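Local atomic coordinates of enoyl-CoA hydratase (Mycobacterium tuberculosis, PDB entry 5KJP), a protein that probably catalyses the reversible addition of water to the double bond of trans-2-enoyl-CoA thioesters, a step of fatty acid beta-oxidation. Residues K36-A41 / G75-A80; V62-G67 / A196-A201; P104-V109 / A124-A129; G116-A121 / S133-P138. All blocks are in the same frame, centred on the assembly; numbering follows the deposited sequence.

Interaction 1 of 4, residues K36-A41 / G75-A80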
# COMPACT_ATOMS: atom_id res chain seq x y z
N LYS A 36 19.30 26.92 -0.09
CA LYS A 36 18.05 26.17 -0.22
C LYS A 36 17.97 25.04 0.81
O LYS A 36 17.38 23.99 0.55
CB LYS A 36 17.92 25.61 -1.63
CG LYS A 36 17.80 26.67 -2.70
CD LYS A 36 16.55 27.50 -2.49
CE LYS A 36 16.35 28.49 -3.62
NZ LYS A 36 15.14 29.32 -3.40
N ASN A 37 18.58 25.28 1.97
CA ASN A 37 18.62 24.31 3.07
C ASN A 37 19.18 22.95 2.65
O ASN A 37 18.79 21.91 3.19
CB ASN A 37 17.22 24.17 3.68
CG ASN A 37 16.78 25.44 4.39
OD1 ASN A 37 17.60 26.10 5.04
ND2 ASN A 37 15.51 25.81 4.26
N ALA A 38 20.10 22.96 1.69
CA ALA A 38 20.80 21.75 1.28
C ALA A 38 21.58 21.18 2.45
O ALA A 38 22.12 21.91 3.27
CB ALA A 38 21.73 22.04 0.09
N VAL A 39 21.65 19.85 2.52
CA VAL A 39 22.31 19.20 3.63
C VAL A 39 23.82 19.08 3.40
O VAL A 39 24.26 18.35 2.51
CB VAL A 39 21.72 17.80 3.88
CG1 VAL A 39 22.42 17.12 5.07
CG2 VAL A 39 20.21 17.89 4.12
N ASN A 40 24.59 19.82 4.19
CA ASN A 40 26.04 19.62 4.24
C ASN A 40 26.41 18.87 5.51
O ASN A 40 25.53 18.33 6.20
CB ASN A 40 26.78 20.96 4.16
CG ASN A 40 26.40 21.92 5.28
OD1 ASN A 40 25.61 21.57 6.17
ND2 ASN A 40 26.96 23.13 5.24
N ALA A 41 27.70 18.83 5.83
CA ALA A 41 28.16 18.13 7.03
C ALA A 41 27.54 18.73 8.29
O ALA A 41 27.09 17.99 9.18
CB ALA A 41 29.68 18.17 7.12
N GLY A 75 17.89 18.98 -0.95
CA GLY A 75 18.58 17.71 -1.01
C GLY A 75 19.98 17.83 -0.46
O GLY A 75 20.30 18.79 0.25
N MSE A 76 20.83 16.86 -0.76
CA MSE A 76 22.20 16.95 -0.30
C MSE A 76 22.93 18.08 -1.02
O MSE A 76 22.73 18.30 -2.21
CB MSE A 76 22.94 15.64 -0.52
CG MSE A 76 24.24 15.63 0.23
SE MSE A 76 25.25 14.03 -0.09
CE MSE A 76 23.77 12.80 -0.45
N ASP A 77 23.77 18.78 -0.27
CA ASP A 77 24.60 19.84 -0.83
C ASP A 77 25.68 19.20 -1.72
O ASP A 77 26.67 18.67 -1.23
CB ASP A 77 25.23 20.69 0.28
CG ASP A 77 25.93 21.94 -0.24
OD1 ASP A 77 26.62 21.86 -1.28
OD2 ASP A 77 25.80 23.00 0.40
N LEU A 78 25.47 19.27 -3.02
CA LEU A 78 26.38 18.66 -3.98
C LEU A 78 27.79 19.25 -3.93
O LEU A 78 28.76 18.55 -4.17
CB LEU A 78 25.81 18.79 -5.39
CG LEU A 78 24.44 18.13 -5.49
CD1 LEU A 78 23.87 18.31 -6.87
CD2 LEU A 78 24.53 16.65 -5.15
N LYS A 79 27.90 20.54 -3.63
CA LYS A 79 29.22 21.16 -3.54
C LYS A 79 29.97 20.63 -2.33
O LYS A 79 31.14 20.23 -2.43
CB LYS A 79 29.12 22.69 -3.46
CG LYS A 79 28.41 23.34 -4.63
CD LYS A 79 28.41 24.85 -4.46
CE LYS A 79 27.26 25.48 -5.21
NZ LYS A 79 25.95 24.97 -4.73
N ALA A 80 29.30 20.62 -1.18
CA ALA A 80 29.86 20.10 0.06
C ALA A 80 30.29 18.65 -0.15
O ALA A 80 31.39 18.25 0.24
CB ALA A 80 28.84 20.21 1.19
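Val39 and Met76 face each other across a single bridge between two irregular segments, held by two backbone hydrogen bonds. Val39 N gives its hydrogen to Gly75 O at 2.8 Å, and Asp77 N returns the bond to Val39 O at 2.9 Å. Ala38 CA adds a CA-H...O contact to Gly75 O at 3.2 Å, and the CG methylene of Met76, a selenomethionine, lies 3.5 Å from Val39 O.

Such a bridge ties the loop after strand 25-30 to the loop after strand 62-67. Both loops run into helices, with Asn40 and Asp77 as the N-caps. In crotonases the residue after the glycine at this corner gives one amide of the oxyanion hole; Met76 N is the probable counterpart.

Apolar packing runs alongside. The methyl of Ala38 rests 3.8 Å from Asp77 CB, while CB of Asn40 meets CB of Ala80 at 3.7 Å.

Polar side chains supply the caps. With CG anti to its own N (chi1 -171°), Asp77 turns OD1 back to accept from Ala80 N at 3.0 Å, from above the carboxylate plane; OD2 forms a salt bridge with Arg32. Asn40 OD1 caps Val43 N from a different rotamer, and its ND2 bonds to Glu16.

Interaction 2 of 4, residues V62-G67 / A196-A201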
# COMPACT_ATOMS: atom_id res chain seq x y z
N VAL A 62 7.46 14.82 20.90
CA VAL A 62 7.35 14.85 19.45
C VAL A 62 8.31 15.89 18.88
O VAL A 62 8.58 16.91 19.53
CB VAL A 62 5.89 15.19 18.99
CG1 VAL A 62 5.80 15.36 17.47
CG2 VAL A 62 4.91 14.12 19.46
N ALA A 63 8.85 15.64 17.69
CA ALA A 63 9.64 16.65 17.00
C ALA A 63 9.00 17.05 15.67
O ALA A 63 8.27 16.27 15.05
CB ALA A 63 11.04 16.15 16.76
N ILE A 64 9.27 18.28 15.26
CA ILE A 64 8.90 18.76 13.93
C ILE A 64 10.15 19.21 13.20
O ILE A 64 10.96 19.97 13.74
CB ILE A 64 7.90 19.93 14.00
CG1 ILE A 64 6.63 19.52 14.75
CG2 ILE A 64 7.58 20.44 12.59
CD1 ILE A 64 5.71 20.70 15.05
N LEU A 65 10.32 18.72 11.98
CA LEU A 65 11.43 19.13 11.14
C LEU A 65 10.94 20.04 10.02
O LEU A 65 9.99 19.71 9.31
CB LEU A 65 12.15 17.92 10.54
CG LEU A 65 13.20 18.24 9.47
CD1 LEU A 65 14.37 19.04 10.06
CD2 LEU A 65 13.69 16.96 8.81
N THR A 66 11.58 21.19 9.87
CA THR A 66 11.18 22.13 8.84
C THR A 66 12.40 22.84 8.27
O THR A 66 13.48 22.79 8.85
CB THR A 66 10.14 23.15 9.40
OG1 THR A 66 9.43 23.76 8.32
CG2 THR A 66 10.81 24.21 10.27
N GLY A 67 12.25 23.47 7.10
CA GLY A 67 13.33 24.24 6.52
C GLY A 67 13.03 25.72 6.65
O GLY A 67 11.94 26.17 6.30
N ALA A 196 0.36 24.26 11.25
CA ALA A 196 -0.46 23.07 11.11
C ALA A 196 0.23 21.87 11.76
O ALA A 196 -0.41 21.05 12.43
CB ALA A 196 -0.76 22.78 9.64
N ALA A 197 1.54 21.78 11.58
CA ALA A 197 2.33 20.68 12.16
C ALA A 197 2.35 20.75 13.69
O ALA A 197 2.32 19.71 14.36
CB ALA A 197 3.75 20.69 11.60
N ILE A 198 2.41 21.95 14.25
CA ILE A 198 2.37 22.10 15.70
C ILE A 198 1.03 21.62 16.24
O ILE A 198 0.97 20.93 17.27
CB ILE A 198 2.64 23.56 16.13
CG1 ILE A 198 4.09 23.94 15.84
CG2 ILE A 198 2.34 23.76 17.61
CD1 ILE A 198 4.37 25.44 15.94
N ALA A 199 -0.05 21.94 15.53
CA ALA A 199 -1.38 21.46 15.92
C ALA A 199 -1.42 19.93 15.94
O ALA A 199 -1.94 19.33 16.88
CB ALA A 199 -2.45 22.01 14.99
N LEU A 200 -0.85 19.32 14.91
CA LEU A 200 -0.76 17.86 14.84
C LEU A 200 0.10 17.30 15.98
O LEU A 200 -0.30 16.34 16.65
CB LEU A 200 -0.18 17.42 13.49
CG LEU A 200 -0.03 15.93 13.20
CD1 LEU A 200 -1.36 15.21 13.39
CD2 LEU A 200 0.50 15.74 11.77
N ALA A 201 1.26 17.91 16.21
CA ALA A 201 2.15 17.49 17.28
C ALA A 201 1.47 17.57 18.64
O ALA A 201 1.61 16.68 19.47
CB ALA A 201 3.43 18.33 17.27
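Ile64 reaches the helix because both of its torsions extend the longer branch: CG1 stands anti to the carbonyl carbon (chi1 -58°) and CD1 continues outward (chi2 170°). The same setting leaves CG2 anti to the backbone N, where it meets Ala197 CB at 4.0 Å. In Val62, two residues earlier on the same side of the strand, CG1 is the branch that touches the helix, 3.8 Å from Ala201 CB.

CD1 of Ile64 does most of the touching. It lies over the peptide between Ala197 and Ile198, 3.6 Å from Ala197 O and equally far from Ile198 N. CG1 of Ile198 approaches it at 3.7 Å although that residue's CB points away from the strand, and Ala201 CB stands one turn further along at 4.0 Å. Small alanines at 197 and 201 let the helix come close, its short axis 9.1 Å from that of the strand. The two run nearly antiparallel, at 165°.

Only carbon side-chain atoms of the strand touch the helix, partly against its backbone, and the two segments share no hydrogen bond. Ile106 and Ala108 of the next strand continue the same surface, and Leu200 turns to Thr169 of a second subunit. A helix, here 193-205, laid antiparallel over the parallel strands of the mixed central sheet and sealing them with aliphatic side chains is the layered arrangement of the crotonase fold.

Interaction 3 of 4, residues P104-V109 / A124-A129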
# COMPACT_ATOMS: atom_id res chain seq x y z
N PRO A 104 7.84 10.25 17.75
CA PRO A 104 7.28 10.69 16.46
C PRO A 104 7.95 11.95 15.91
O PRO A 104 8.33 12.87 16.64
CB PRO A 104 5.80 10.97 16.80
CG PRO A 104 5.53 10.18 18.03
CD PRO A 104 6.81 10.20 18.81
N LEU A 105 8.10 11.95 14.59
CA LEU A 105 8.68 13.07 13.87
C LEU A 105 7.75 13.49 12.75
O LEU A 105 7.33 12.68 11.93
CB LEU A 105 10.05 12.69 13.30
CG LEU A 105 10.73 13.72 12.41
CD1 LEU A 105 11.05 15.01 13.17
CD2 LEU A 105 11.98 13.11 11.79
N ILE A 106 7.44 14.78 12.73
CA ILE A 106 6.61 15.37 11.68
C ILE A 106 7.47 16.27 10.80
O ILE A 106 8.20 17.11 11.32
CB ILE A 106 5.46 16.20 12.28
CG1 ILE A 106 4.58 15.34 13.19
CG2 ILE A 106 4.63 16.86 11.17
CD1 ILE A 106 3.80 16.15 14.23
N ALA A 107 7.39 16.10 9.49
CA ALA A 107 8.04 17.04 8.58
C ALA A 107 7.05 18.13 8.16
O ALA A 107 5.96 17.83 7.67
CB ALA A 107 8.61 16.32 7.36
N ALA A 108 7.43 19.39 8.36
CA ALA A 108 6.61 20.52 7.93
C ALA A 108 7.21 21.15 6.68
O ALA A 108 8.22 21.87 6.74
CB ALA A 108 6.49 21.57 9.04
N VAL A 109 6.58 20.88 5.54
CA VAL A 109 7.18 21.17 4.24
C VAL A 109 6.59 22.42 3.58
O VAL A 109 5.38 22.52 3.40
CB VAL A 109 7.02 19.97 3.28
CG1 VAL A 109 7.57 20.31 1.88
CG2 VAL A 109 7.70 18.73 3.86
N ALA A 124 10.69 10.83 8.25
CA ALA A 124 9.73 11.26 9.27
C ALA A 124 8.51 10.35 9.23
O ALA A 124 8.36 9.55 8.31
CB ALA A 124 9.32 12.72 9.05
N ASP A 125 7.64 10.47 10.23
CA ASP A 125 6.47 9.60 10.32
C ASP A 125 5.25 10.20 9.65
O ASP A 125 4.39 9.50 9.13
CB ASP A 125 6.15 9.32 11.79
CG ASP A 125 7.32 8.75 12.52
OD1 ASP A 125 7.82 7.68 12.09
OD2 ASP A 125 7.76 9.37 13.51
N LEU A 126 5.19 11.53 9.70
CA LEU A 126 4.04 12.27 9.23
C LEU A 126 4.53 13.47 8.46
O LEU A 126 5.60 14.02 8.76
CB LEU A 126 3.17 12.71 10.41
CG LEU A 126 2.69 11.62 11.36
CD1 LEU A 126 2.06 12.21 12.60
CD2 LEU A 126 1.70 10.72 10.64
N ILE A 127 3.76 13.88 7.45
CA ILE A 127 4.12 15.05 6.66
C ILE A 127 2.98 16.05 6.59
O ILE A 127 1.85 15.71 6.21
CB ILE A 127 4.54 14.65 5.22
CG1 ILE A 127 5.76 13.72 5.26
CG2 ILE A 127 4.83 15.91 4.39
CD1 ILE A 127 6.14 13.13 3.89
N VAL A 128 3.28 17.28 6.98
CA VAL A 128 2.40 18.41 6.75
C VAL A 128 3.03 19.25 5.66
O VAL A 128 4.20 19.61 5.76
CB VAL A 128 2.21 19.25 8.03
CG1 VAL A 128 1.34 20.48 7.73
CG2 VAL A 128 1.60 18.39 9.13
N ALA A 129 2.29 19.53 4.60
CA ALA A 129 2.88 20.26 3.48
C ALA A 129 2.00 21.40 3.00
O ALA A 129 0.77 21.28 2.93
CB ALA A 129 3.17 19.29 2.32
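Two neighbouring parallel strands of the central crotonase sheet meet here, 105-109 and 126-130, linked through strand 112-114 and helix 116-123. From Ala107 to Val109 the pattern is that of parallel strands: Ala107 bonds to Leu126 and Val128, the residues flanking its register partner Ile127. Ala107 N bonds to Leu126 O at 2.8 Å, Val128 N to Ala107 O at the same length, and Val109 N to Val128 O at 2.7 Å with an N-H...O angle of 173°.

The entrance to the pair is less regular. Leu105 O accepts from two successive amides, a shorter bond from Asp125 N (2.8 Å) and a longer one from Leu126 N (3.3 Å). Meanwhile Asp125 folds its carboxylate back toward the first strand, chi1 of -56° setting CG beside its own N, and OD2 accepts from Leu105 N at 2.8 Å. That donor arrives on the anti side of OD2, slightly out of the carboxylate plane; Lys216 forms a salt bridge with the same oxygen.

Ile106, Leu126, Ala108 and Val128 line the face under helix 193-205, where CG2 of Ile106 meets CG2 of Val128 at 4.0 Å. Ala107, Ile127, Val109 and Ala129 line the other, where the last three pack on Phe135; there Val109 CB faces Ala129 CB, also at 4.0 Å.

All twelve residues are buried. The bonds between these strands serve alternate residues, while Ile106 and Ala108 turn to strand 62-67 and Ile127 N to Asn185. The charged Asp125 is held by a backbone amide and a lysine, which probably offsets the cost of burying it.

Interaction 4 of 4, residues G116-A121 / S133-P138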
# COMPACT_ATOMS: atom_id res chain seq x y z
N GLY A 116 17.40 14.31 -1.60
CA GLY A 116 17.63 14.11 -0.18
C GLY A 116 16.59 14.77 0.71
O GLY A 116 16.30 14.29 1.81
N GLY A 117 16.02 15.88 0.25
CA GLY A 117 14.96 16.56 0.97
C GLY A 117 13.70 15.72 1.09
O GLY A 117 13.07 15.67 2.15
N THR A 118 13.32 15.07 -0.01
CA THR A 118 12.18 14.15 0.03
C THR A 118 12.56 12.97 0.91
O THR A 118 11.73 12.47 1.67
CB THR A 118 11.77 13.70 -1.41
OG1 THR A 118 10.85 14.65 -1.96
CG2 THR A 118 11.11 12.32 -1.39
N GLU A 119 13.82 12.55 0.86
CA GLU A 119 14.25 11.44 1.71
C GLU A 119 14.20 11.78 3.20
O GLU A 119 13.84 10.92 4.01
CB GLU A 119 15.64 10.98 1.30
CG GLU A 119 15.63 10.47 -0.14
CD GLU A 119 16.95 9.89 -0.58
OE1 GLU A 119 17.98 10.58 -0.45
OE2 GLU A 119 16.95 8.74 -1.07
N LEU A 120 14.53 13.02 3.58
CA LEU A 120 14.32 13.44 4.97
C LEU A 120 12.84 13.35 5.36
O LEU A 120 12.51 12.85 6.44
CB LEU A 120 14.81 14.88 5.20
CG LEU A 120 16.29 15.19 5.00
CD1 LEU A 120 16.56 16.63 5.39
CD2 LEU A 120 17.15 14.22 5.80
N ALA A 121 11.96 13.83 4.49
CA ALA A 121 10.53 13.79 4.77
C ALA A 121 10.04 12.35 4.93
O ALA A 121 9.22 12.06 5.80
CB ALA A 121 9.74 14.51 3.67
N SER A 133 3.75 23.39 -2.15
CA SER A 133 5.04 22.73 -2.03
C SER A 133 5.13 21.56 -3.03
O SER A 133 4.14 21.20 -3.67
CB SER A 133 5.28 22.24 -0.60
OG SER A 133 4.37 21.24 -0.20
N ALA A 134 6.31 20.98 -3.16
CA ALA A 134 6.50 19.85 -4.07
C ALA A 134 7.60 18.92 -3.58
O ALA A 134 8.55 19.35 -2.92
CB ALA A 134 6.80 20.33 -5.47
N PHE A 135 7.44 17.65 -3.93
CA PHE A 135 8.40 16.59 -3.61
C PHE A 135 9.00 16.06 -4.90
O PHE A 135 8.57 16.42 -5.99
CB PHE A 135 7.71 15.46 -2.84
CG PHE A 135 7.07 15.92 -1.56
CD1 PHE A 135 5.81 16.51 -1.57
CD2 PHE A 135 7.73 15.79 -0.35
CE1 PHE A 135 5.22 16.96 -0.40
CE2 PHE A 135 7.15 16.23 0.83
CZ PHE A 135 5.89 16.82 0.80
N GLY A 136 9.99 15.18 -4.78
CA GLY A 136 10.56 14.55 -5.95
C GLY A 136 11.89 13.89 -5.65
O GLY A 136 12.58 14.25 -4.68
N ILE A 137 12.23 12.90 -6.47
CA ILE A 137 13.53 12.25 -6.40
C ILE A 137 14.13 12.22 -7.81
O ILE A 137 14.02 11.22 -8.53
CB ILE A 137 13.42 10.82 -5.80
CG1 ILE A 137 12.19 10.09 -6.34
CG2 ILE A 137 13.34 10.90 -4.27
CD1 ILE A 137 12.13 8.60 -5.94
N PRO A 138 14.74 13.33 -8.21
CA PRO A 138 15.25 13.50 -9.58
C PRO A 138 16.64 12.91 -9.81
O PRO A 138 17.27 13.23 -10.82
CB PRO A 138 15.27 15.02 -9.74
CG PRO A 138 15.56 15.53 -8.37
CD PRO A 138 14.89 14.56 -7.41
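Thr118 projects its side chain from the helix straight at the backbone of Gly136, and its rotation decides what each branch meets. With chi1 at -87°, well turned from the usual staggered value, OG1 lies beside the backbone N and CG2 opposite it. OG1 accepts from Gly136 N in a nearly straight bond of 3.0 Å (172°). The hydroxyl also bonds to Ala113 O, so this buried oxygen is engaged from both the donor and the acceptor side.

CB of Phe135 lies 3.4 Å from Thr118 OG1. Its first torsion swings the ring beside its own N, presenting an edge in whose plane that oxygen lies. Further round the rim, CE2 meets Ala121 CB at 4.2 Å, one turn along the helix. Ile137 is bent differently: its CG1 sits between N and the carbonyl carbon (chi1 41°), which leaves CG2 to meet Thr118 CG2 at 3.9 Å, the two side chains crossing at about a right angle. Between Phe135 and Ile137, Gly136 adopts backbone angles that would jam a CB against the preceding carbonyl oxygen, and its own O comes 3.4 Å from Thr118 CB.

Helix 116-123 thus lies across strand 134-136 of the small second sheet, the short axes not far from perpendicular. Gly116 starts this helix, and its N is probably the second oxyanion-hole amide, as in other crotonases, with Glu119 on the same helix.

How the interactions relate
Interactions 2 and 3 share the central sheet: their centres are about 6 Å apart, strands 62-67 and 105-109 are neighbours, and Leu65 N probably bonds to Ile106 O. Interaction 4 is about 12 Å from interaction 3 (centre to centre) and joins it through Phe135, which packs on Ile127 and Val109. Interaction 1 lies further from the chain centre, about 13 Å from interaction 4 between centres, touching it where Val39 meets Leu120. Along the chain, interactions 3 and 4 cross each other inside the loop closed by interaction 2, while interaction 1 closes before either begins. Interactions 1 and 4 bring Met76 and Gly116 together, the probable oxyanion-hole pair, beside a core formed by interactions 2 and 3.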